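Local coordinates for protein 2,4-dihydroxyhept-2-ene-1,7-dioic acid aldolase (Kordia algicida OT-1, PDB 6BDE) that binds heme b and, as an H-NOX family protein, probably senses nitric oxide, at residues Leu19-Lys24 against Gln53-Asn58. The protein carries 1 engineered substitution. Sequence-based numbering, arbitrary orientation.
Sequences LEMVDK and QNLSAN
N58 meets both M21 and K24, the sulfur near the plane of its amide and the lysine methylenes over one face. On the methionine side its CB packs against the thioether end, 3.6 Å from M21 CE and equally near SD. The amide nitrogen makes a weak hydrogen bond to the sulfur, N58 ND2 to M21 SD at 3.6 Å with an N-H...S angle of 151°. K24 comes from the opposite direction, and its chain, extended beyond CG, lays CD and CE over the amide; K24 CG lies 3.3 Å from N58 ND2, and K24 CE comes within 3.6 Å of N58 OD1. Within the H-NOX fold this joins helix 19-27 to helix 45-59, whose short segments cross at 129° with axes 10.4 Å apart, away from the heme. Q28 OE1, just past the end of helix 19-27, is the stronger acceptor for N58 ND2 and probably helps fix how the amide is turned. A leucine here would probably leave Q28 without its amide donor and the M21 sulfur without its weak bond. Deeper in, M21 CG meets L55 CD1 at 3.6 Å; L55 has its CG anti to the backbone N (chi1 -177°), which carries that methyl across to the methionine, and the leucine also packs on F9 and L66.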
loop_
_atom_site.group_PDB
_atom_site.type_symbol
_atom_site.label_atom_id
_atom_site.label_comp_id
_atom_site.label_asym_id
_atom_site.label_seq_id
_atom_site.Cartn_x
_atom_site.Cartn_y
_atom_site.Cartn_z
ATOM N N LEU A 19 -16.935 2.738 14.851
ATOM C CA LEU A 19 -17.888 3.097 13.804
ATOM C C LEU A 19 -18.170 4.593 13.783
ATOM O O LEU A 19 -18.418 5.162 12.713
ATOM C CB LEU A 19 -19.192 2.322 13.995
ATOM C CG LEU A 19 -20.184 2.350 12.831
ATOM C CD1 LEU A 19 -19.674 1.507 11.673
ATOM C CD2 LEU A 19 -21.559 1.880 13.284
ATOM N N GLU A 20 -18.145 5.245 14.948
ATOM C CA GLU A 20 -18.397 6.680 14.998
ATOM C C GLU A 20 -17.312 7.469 14.277
ATOM O O GLU A 20 -17.597 8.525 13.700
ATOM C CB GLU A 20 -18.518 7.145 16.450
ATOM C CG GLU A 20 -17.415 6.637 17.370
ATOM C CD GLU A 20 -17.732 5.285 17.978
ATOM O OE1 GLU A 20 -16.783 4.553 18.333
ATOM O OE2 GLU A 20 -18.929 4.950 18.096
ATOM N N MET A 21 -16.067 6.985 14.301
ATOM C CA MET A 21 -15.013 7.660 13.555
ATOM C C MET A 21 -15.213 7.502 12.052
ATOM O O MET A 21 -14.925 8.430 11.289
ATOM C CB MET A 21 -13.645 7.128 13.986
ATOM C CG MET A 21 -12.457 7.737 13.256
ATOM S SD MET A 21 -12.294 9.509 13.554
ATOM C CE MET A 21 -11.828 9.539 15.283
ATOM N N VAL A 22 -15.720 6.345 11.613
ATOM C CA VAL A 22 -16.031 6.153 10.199
ATOM C C VAL A 22 -17.064 7.176 9.746
ATOM O O VAL A 22 -16.915 7.816 8.698
ATOM C CB VAL A 22 -16.517 4.715 9.943
ATOM C CG1 VAL A 22 -16.858 4.526 8.470
ATOM C CG2 VAL A 22 -15.471 3.711 10.390
ATOM N N ASP A 23 -18.126 7.347 10.538
ATOM C CA ASP A 23 -19.133 8.354 10.226
ATOM C C ASP A 23 -18.560 9.762 10.305
ATOM O O ASP A 23 -18.983 10.647 9.552
ATOM C CB ASP A 23 -20.321 8.224 11.180
ATOM C CG ASP A 23 -21.060 6.913 11.014
ATOM O OD1 ASP A 23 -21.411 6.294 12.040
ATOM O OD2 ASP A 23 -21.296 6.504 9.858
ATOM N N LYS A 24 -17.602 9.988 11.207
ATOM C CA LYS A 24 -17.061 11.330 11.395
ATOM C C LYS A 24 -16.241 11.771 10.188
ATOM O O LYS A 24 -16.481 12.845 9.624
ATOM C CB LYS A 24 -16.216 11.382 12.668
ATOM C CG LYS A 24 -15.483 12.701 12.859
ATOM C CD LYS A 24 -15.223 12.995 14.328
ATOM C CE LYS A 24 -14.502 14.324 14.500
ATOM N NZ LYS A 24 -14.380 14.718 15.930
ATOM N N GLN A 53 -6.816 12.576 5.576
ATOM C CA GLN A 53 -6.485 13.812 6.278
ATOM C C GLN A 53 -7.389 14.022 7.486
ATOM O O GLN A 53 -6.932 14.478 8.541
ATOM C CB GLN A 53 -6.581 14.999 5.321
ATOM C CG GLN A 53 -5.432 15.095 4.330
ATOM C CD GLN A 53 -5.658 16.167 3.279
ATOM O OE1 GLN A 53 -6.766 16.683 3.130
ATOM N NE2 GLN A 53 -4.606 16.506 2.544
ATOM N N ASN A 54 -8.677 13.698 7.352
ATOM C CA ASN A 54 -9.600 13.879 8.467
ATOM C C ASN A 54 -9.368 12.836 9.552
ATOM O O ASN A 54 -9.480 13.138 10.745
ATOM C CB ASN A 54 -11.043 13.829 7.967
ATOM C CG ASN A 54 -11.468 15.116 7.288
ATOM O OD1 ASN A 54 -11.207 16.210 7.787
ATOM N ND2 ASN A 54 -12.127 14.991 6.141
ATOM N N LEU A 55 -9.045 11.601 9.157
ATOM C CA LEU A 55 -8.719 10.575 10.143
ATOM C C LEU A 55 -7.453 10.935 10.908
ATOM O O LEU A 55 -7.372 10.728 12.125
ATOM C CB LEU A 55 -8.562 9.217 9.457
ATOM C CG LEU A 55 -8.285 8.018 10.368
ATOM C CD1 LEU A 55 -9.495 7.704 11.227
ATOM C CD2 LEU A 55 -7.877 6.803 9.548
ATOM N N SER A 56 -6.455 11.484 10.211
ATOM C CA SER A 56 -5.211 11.866 10.870
ATOM C C SER A 56 -5.438 12.990 11.872
ATOM O O SER A 56 -4.873 12.976 12.972
ATOM C CB SER A 56 -4.171 12.276 9.828
ATOM O OG SER A 56 -2.926 12.568 10.440
ATOM N N ALA A 57 -6.263 13.975 11.510
ATOM C CA ALA A 57 -6.539 15.077 12.426
ATOM C C ALA A 57 -7.345 14.608 13.631
ATOM O O ALA A 57 -7.122 15.077 14.754
ATOM C CB ALA A 57 -7.275 16.198 11.692
ATOM N N ASN A 58 -8.279 13.679 13.421
ATOM C CA ASN A 58 -9.137 13.237 14.515
ATOM C C ASN A 58 -8.389 12.314 15.471
ATOM O O ASN A 58 -8.573 12.396 16.691
ATOM C CB ASN A 58 -10.377 12.544 13.953
ATOM C CG ASN A 58 -11.277 13.493 13.188
ATOM O OD1 ASN A 58 -11.130 14.711 13.280
ATOM N ND2 ASN A 58 -12.205 12.940 12.418
#